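Local coordinates for protein sulfotransferase (Mus musculus, PDB 5X2B) that probably transfers sulfo groups as a cytosolic sulfotransferase and holds adenosine-3',5'-diphosphate, the desulfated form of the family's sulfate donor, at residues T88-P96 / H156-K164. Residues are numbered along the deposited sequence; the frame is centred on the assembly and turned at random.
Sequences THLNYEMLP and HVLSWEEHK
Tyr92 reaches from the loop 88-96 into an aromatic cluster with Trp160 and His163. Its CB rests on CB of Ser159 at 3.6 Å. CG lies anti to the backbone N (chi1 -164°), which carries the ring out to meet the indole with its edge and His163 with one face. CD1 then meets the six-membered ring of Trp160, 3.5 Å from CZ3. This is an edge-to-face pair, with the Tyr92 edge directed at the indole face and the planes at 86°. His163 covers one face of the Tyr92 ring in an offset stack, centroids 3.8 Å apart, its NE2 lying over the CE2 and CZ side. At the tip, OH comes within 3.3 Å of CE1 of His163. Leu95 adds CD2 at the edge of the indole, against CH2 of Trp160.

NE2 of His156 donates to the backbone O of His89 at 3.0 Å. The donor stands above that carbonyl plane, 61° out of it. The same N-H makes a weak second bond to O of Leu90. NE1 of Trp160 also points to O of Leu90, in a weak bond of 3.5 Å. Thus one sound bond and two weak ones join side chains of the helix to successive carbonyls. ND1 of His156 is hydrogen-bonded to Tyr108, which also stacks on Trp160. Asn91 OD1 accepts from N of Met94, an Asx motif that braces the turn carrying Tyr92. The side chain of His89 lies near the bound adenosine-3',5'-diphosphate.

The contact joins helix 153-161 to the loop that links strand 83-88 to helix 97-102. Val38 of strand 35-38 touches His156 and Trp160, and Phe171 of strand 169-173 touches Trp160, which places both side chains against the parallel sheet.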
ATOM      1  N   THR A  88       0.928   0.710  -6.400  1.00 20.39           N
ATOM      2  CA  THR A  88      -0.344   1.388  -6.580  1.00 28.27           C
ATOM      3  C   THR A  88      -1.211   1.297  -5.339  1.00 26.35           C
ATOM      4  O   THR A  88      -1.050   0.394  -4.548  1.00 26.70           O
ATOM      5  CB  THR A  88      -1.106   0.760  -7.740  1.00 28.52           C
ATOM      6  OG1 THR A  88      -2.217   1.597  -8.105  1.00 32.88           O
ATOM      7  CG2 THR A  88      -1.586  -0.628  -7.319  1.00 29.87           C
ATOM      8  N   HIS A  89      -2.108   2.261  -5.150  1.00 30.82           N
ATOM      9  CA  HIS A  89      -3.173   2.086  -4.178  1.00 34.45           C
ATOM     10  C   HIS A  89      -4.529   1.981  -4.851  1.00 26.17           C
ATOM     11  O   HIS A  89      -5.539   2.118  -4.181  1.00 28.05           O
ATOM     12  CB  HIS A  89      -3.259   3.237  -3.169  1.00 29.36           C
ATOM     13  CG  HIS A  89      -2.022   3.439  -2.350  1.00 22.64           C
ATOM     14  ND1 HIS A  89      -1.532   2.486  -1.496  1.00 25.98           N
ATOM     15  CD2 HIS A  89      -1.205   4.505  -2.235  1.00 29.21           C
ATOM     16  CE1 HIS A  89      -0.448   2.944  -0.898  1.00 21.90           C
ATOM     17  NE2 HIS A  89      -0.230   4.168  -1.328  1.00 37.60           N
ATOM     18  N   LEU A  90      -4.575   1.718  -6.144  1.00 27.25           N
ATOM     19  CA  LEU A  90      -5.866   1.655  -6.798  1.00 36.26           C
ATOM     20  C   LEU A  90      -6.648   0.539  -6.197  1.00 24.00           C
ATOM     21  O   LEU A  90      -6.080  -0.402  -5.658  1.00 31.88           O
ATOM     22  CB  LEU A  90      -5.754   1.454  -8.303  1.00 30.92           C
ATOM     23  CG  LEU A  90      -5.234   2.671  -9.053  1.00 32.40           C
ATOM     24  CD1 LEU A  90      -4.896   2.286 -10.444  1.00 23.88           C
ATOM     25  CD2 LEU A  90      -6.261   3.756  -9.061  1.00 28.65           C
ATOM     26  N   ASN A  91      -7.967   0.665  -6.276  1.00 35.74           N
ATOM     27  CA  ASN A  91      -8.829  -0.438  -5.949  1.00 20.25           C
ATOM     28  C   ASN A  91      -8.873  -1.350  -7.141  1.00 29.05           C
ATOM     29  O   ASN A  91      -8.345  -1.030  -8.188  1.00 31.50           O
ATOM     30  CB  ASN A  91     -10.215   0.043  -5.583  1.00 21.60           C
ATOM     31  CG  ASN A  91     -10.926   0.688  -6.733  1.00 36.30           C
ATOM     32  OD1 ASN A  91     -10.518   0.601  -7.884  1.00 38.07           O
ATOM     33  ND2 ASN A  91     -12.024   1.351  -6.419  1.00 33.75           N
ATOM     34  N   TYR A  92      -9.451  -2.516  -6.958  1.00 25.34           N
ATOM     35  CA  TYR A  92      -9.572  -3.465  -8.018  1.00 25.83           C
ATOM     36  C   TYR A  92     -10.153  -2.853  -9.298  1.00 25.84           C
ATOM     37  O   TYR A  92      -9.516  -2.842 -10.368  1.00 31.90           O
ATOM     38  CB  TYR A  92     -10.429  -4.645  -7.533  1.00 28.84           C
ATOM     39  CG  TYR A  92     -10.236  -5.802  -8.466  1.00 38.82           C
ATOM     40  CD1 TYR A  92      -8.997  -6.363  -8.625  1.00 29.47           C
ATOM     41  CD2 TYR A  92     -11.267  -6.271  -9.245  1.00 39.98           C
ATOM     42  CE1 TYR A  92      -8.794  -7.371  -9.510  1.00 37.19           C
ATOM     43  CE2 TYR A  92     -11.072  -7.294 -10.130  1.00 24.44           C
ATOM     44  CZ  TYR A  92      -9.837  -7.833 -10.257  1.00 28.23           C
ATOM     45  OH  TYR A  92      -9.626  -8.851 -11.137  1.00 36.96           O
ATOM     46  N   GLU A  93     -11.361  -2.312  -9.179  0.70 33.98           N
ATOM     47  CA  GLU A  93     -12.125  -1.834 -10.330  0.70 31.23           C
ATOM     48  C   GLU A  93     -11.322  -0.940 -11.223  0.70 34.84           C
ATOM     49  O   GLU A  93     -11.452  -0.962 -12.443  0.70 34.94           O
ATOM     50  CB  GLU A  93     -13.295  -1.014  -9.839  0.70 37.64           C
ATOM     51  CG  GLU A  93     -13.791  -0.040 -10.868  0.70 37.20           C
ATOM     52  CD  GLU A  93     -14.565  -0.735 -11.933  0.70 45.94           C
ATOM     53  OE1 GLU A  93     -15.760  -0.991 -11.669  0.70 43.40           O
ATOM     54  OE2 GLU A  93     -14.001  -1.049 -13.010  0.70 42.76           O
ATOM     55  N   MET A  94     -10.499  -0.115 -10.600  1.00 31.60           N
ATOM     56  CA  MET A  94      -9.776   0.879 -11.344  1.00 32.91           C
ATOM     57  C   MET A  94      -8.459   0.380 -11.773  1.00 17.23           C
ATOM     58  O   MET A  94      -7.835   0.933 -12.622  1.00 38.48           O
ATOM     59  CB  MET A  94      -9.625   2.111 -10.498  1.00 36.31           C
ATOM     60  CG  MET A  94     -10.955   2.813 -10.403  1.00 35.51           C
ATOM     61  SD  MET A  94     -10.887   4.331  -9.445  1.00 41.30           S
ATOM     62  CE  MET A  94     -10.111   3.654  -7.982  1.00 48.80           C
ATOM     63  N   LEU A  95      -8.029  -0.689 -11.171  1.00 24.63           N
ATOM     64  CA  LEU A  95      -6.936  -1.397 -11.742  1.00 29.84           C
ATOM     65  C   LEU A  95      -7.267  -1.666 -13.231  1.00 36.53           C
ATOM     66  O   LEU A  95      -8.361  -2.139 -13.552  1.00 34.28           O
ATOM     67  CB  LEU A  95      -6.775  -2.693 -10.986  1.00 36.75           C
ATOM     68  CG  LEU A  95      -5.460  -3.388 -11.308  1.00 32.73           C
ATOM     69  CD1 LEU A  95      -4.325  -2.788 -10.557  1.00 26.35           C
ATOM     70  CD2 LEU A  95      -5.538  -4.795 -10.948  1.00 23.89           C
ATOM     71  N   PRO A  96      -6.327  -1.354 -14.145  1.00 33.56           N
ATOM     72  CA  PRO A  96      -6.411  -1.469 -15.595  1.00 27.55           C
ATOM     73  C   PRO A  96      -6.796  -2.830 -16.038  1.00 36.63           C
ATOM     74  O   PRO A  96      -6.160  -3.783 -15.646  1.00 27.82           O
ATOM     75  CB  PRO A  96      -4.988  -1.218 -16.037  1.00 31.87           C
ATOM     76  CG  PRO A  96      -4.488  -0.291 -15.049  1.00 26.76           C
ATOM     77  CD  PRO A  96      -5.084  -0.676 -13.762  1.00 31.80           C
ATOM     78  N   HIS A 156     -11.557  -1.368  -0.233  1.00 27.22           N
ATOM     79  CA  HIS A 156     -10.295  -1.686  -0.862  1.00 27.21           C
ATOM     80  C   HIS A 156      -9.998  -3.150  -0.698  1.00 26.01           C
ATOM     81  O   HIS A 156      -9.717  -3.924  -1.619  1.00 29.18           O
ATOM     82  CB  HIS A 156      -9.180  -0.899  -0.201  1.00 19.11           C
ATOM     83  CG  HIS A 156      -7.980  -0.761  -1.087  1.00 25.14           C
ATOM     84  ND1 HIS A 156      -6.889  -1.575  -0.967  1.00 46.83           N
ATOM     85  CD2 HIS A 156      -7.760   0.044  -2.143  1.00 29.31           C
ATOM     86  CE1 HIS A 156      -6.000  -1.248  -1.908  1.00 32.06           C
ATOM     87  NE2 HIS A 156      -6.504  -0.262  -2.632  1.00 32.85           N
ATOM     88  N   VAL A 157     -10.052  -3.511   0.535  1.00 15.50           N
ATOM     89  CA  VAL A 157      -9.591  -4.787   0.929  1.00 18.41           C
ATOM     90  C   VAL A 157     -10.445  -5.842   0.266  1.00 32.14           C
ATOM     91  O   VAL A 157      -9.958  -6.885  -0.220  1.00 34.91           O
ATOM     92  CB  VAL A 157      -9.767  -4.841   2.443  1.00 33.49           C
ATOM     93  CG1 VAL A 157      -9.370  -6.169   2.997  1.00 25.27           C
ATOM     94  CG2 VAL A 157      -8.950  -3.773   3.085  1.00 25.14           C
ATOM     95  N   LEU A 158     -11.742  -5.577   0.247  1.00 25.65           N
ATOM     96  CA  LEU A 158     -12.708  -6.597  -0.151  1.00 28.76           C
ATOM     97  C   LEU A 158     -12.596  -6.921  -1.601  1.00 31.27           C
ATOM     98  O   LEU A 158     -12.442  -8.063  -2.016  1.00 30.28           O
ATOM     99  CB  LEU A 158     -14.122  -6.138   0.158  1.00 28.65           C
ATOM    100  CG  LEU A 158     -14.489  -6.287   1.650  1.00 37.26           C
ATOM    101  CD1 LEU A 158     -15.893  -5.682   1.988  1.00 31.42           C
ATOM    102  CD2 LEU A 158     -14.434  -7.731   2.139  1.00 24.92           C
ATOM    103  N   SER A 159     -12.670  -5.876  -2.374  1.00 27.11           N
ATOM    104  CA  SER A 159     -12.524  -5.973  -3.790  0.56 31.86           C
ATOM    105  C   SER A 159     -11.357  -6.877  -4.007  1.00 38.11           C
ATOM    106  O   SER A 159     -11.398  -7.817  -4.795  1.00 35.01           O
ATOM    107  CB  SER A 159     -12.226  -4.592  -4.365  0.56 30.86           C
ATOM    108  OG  SER A 159     -11.119  -3.961  -3.712  0.56 28.99           O
ATOM    109  N   TRP A 160     -10.309  -6.597  -3.261  1.00 29.27           N
ATOM    110  CA  TRP A 160      -9.096  -7.301  -3.529  1.00 25.41           C
ATOM    111  C   TRP A 160      -9.232  -8.676  -3.030  1.00 23.91           C
ATOM    112  O   TRP A 160      -8.702  -9.620  -3.578  1.00 25.54           O
ATOM    113  CB  TRP A 160      -7.921  -6.611  -2.876  1.00 35.06           C
ATOM    114  CG  TRP A 160      -7.541  -5.527  -3.728  1.00 35.26           C
ATOM    115  CD1 TRP A 160      -7.746  -4.194  -3.539  1.00 38.89           C
ATOM    116  CD2 TRP A 160      -6.956  -5.662  -4.987  1.00 24.37           C
ATOM    117  NE1 TRP A 160      -7.291  -3.492  -4.607  1.00 26.51           N
ATOM    118  CE2 TRP A 160      -6.786  -4.386  -5.521  1.00 21.90           C
ATOM    119  CE3 TRP A 160      -6.529  -6.760  -5.728  1.00 18.18           C
ATOM    120  CZ2 TRP A 160      -6.221  -4.154  -6.738  1.00 36.81           C
ATOM    121  CZ3 TRP A 160      -5.956  -6.546  -6.932  1.00 40.81           C
ATOM    122  CH2 TRP A 160      -5.803  -5.247  -7.437  1.00 42.05           C
ATOM    123  N   GLU A 161      -9.950  -8.810  -1.956  1.00 22.49           N
ATOM    124  CA  GLU A 161      -9.910 -10.077  -1.347  1.00 22.98           C
ATOM    125  C   GLU A 161     -10.558 -11.027  -2.313  1.00 28.24           C
ATOM    126  O   GLU A 161     -10.397 -12.210  -2.192  1.00 28.01           O
ATOM    127  CB  GLU A 161     -10.666 -10.062  -0.036  1.00 27.53           C
ATOM    128  CG  GLU A 161     -10.625 -11.404   0.693  1.00 28.61           C
ATOM    129  CD  GLU A 161     -11.195 -11.392   2.148  1.00 31.82           C
ATOM    130  OE1 GLU A 161     -11.776 -10.380   2.555  1.00 40.43           O
ATOM    131  OE2 GLU A 161     -11.074 -12.388   2.897  1.00 24.99           O
ATOM    132  N   GLU A 162     -11.310 -10.528  -3.285  1.00 31.05           N
ATOM    133  CA  GLU A 162     -12.063 -11.453  -4.130  1.00 30.56           C
ATOM    134  C   GLU A 162     -11.179 -12.350  -4.950  1.00 33.17           C
ATOM    135  O   GLU A 162     -11.623 -13.324  -5.557  1.00 26.51           O
ATOM    136  CB  GLU A 162     -12.944 -10.682  -5.081  1.00 19.98           C
ATOM    137  CG  GLU A 162     -14.113 -10.227  -4.364  1.00 31.32           C
ATOM    138  CD  GLU A 162     -15.169  -9.721  -5.286  1.00 36.79           C
ATOM    139  OE1 GLU A 162     -15.033  -9.853  -6.525  1.00 52.17           O
ATOM    140  OE2 GLU A 162     -16.153  -9.197  -4.747  1.00 49.40           O
ATOM    141  N   HIS A 163      -9.920 -11.998  -5.015  1.00 27.44           N
ATOM    142  CA  HIS A 163      -9.086 -12.663  -5.944  1.00 19.55           C
ATOM    143  C   HIS A 163      -7.961 -13.221  -5.132  1.00 26.32           C
ATOM    144  O   HIS A 163      -6.902 -13.542  -5.661  1.00 34.27           O
ATOM    145  CB  HIS A 163      -8.603 -11.670  -7.009  1.00 20.92           C
ATOM    146  CG  HIS A 163      -9.699 -10.849  -7.572  1.00 28.31           C
ATOM    147  ND1 HIS A 163     -10.505 -11.281  -8.606  1.00 23.12           N
ATOM    148  CD2 HIS A 163     -10.180  -9.624  -7.205  1.00 33.92           C
ATOM    149  CE1 HIS A 163     -11.417 -10.360  -8.845  1.00 33.59           C
ATOM    150  NE2 HIS A 163     -11.247  -9.358  -8.033  1.00 30.71           N
ATOM    151  N   LYS A 164      -8.186 -13.326  -3.825  1.00 28.88           N
ATOM    152  CA  LYS A 164      -7.187 -13.889  -2.947  1.00 24.24           C
ATOM    153  C   LYS A 164      -6.803 -15.319  -3.334  1.00 36.19           C
ATOM    154  O   LYS A 164      -5.656 -15.683  -3.124  1.00 33.49           O
ATOM    155  CB  LYS A 164      -7.626 -13.849  -1.498  1.00 31.79           C
ATOM    156  CG  LYS A 164      -6.700 -14.644  -0.602  1.00 36.03           C
ATOM    157  CD  LYS A 164      -6.495 -13.984   0.759  1.00 39.08           C
ATOM    158  CE  LYS A 164      -6.424 -15.008   1.919  1.00 48.45           C
ATOM    159  NZ  LYS A 164      -5.105 -15.724   2.118  1.00 53.82           N
TER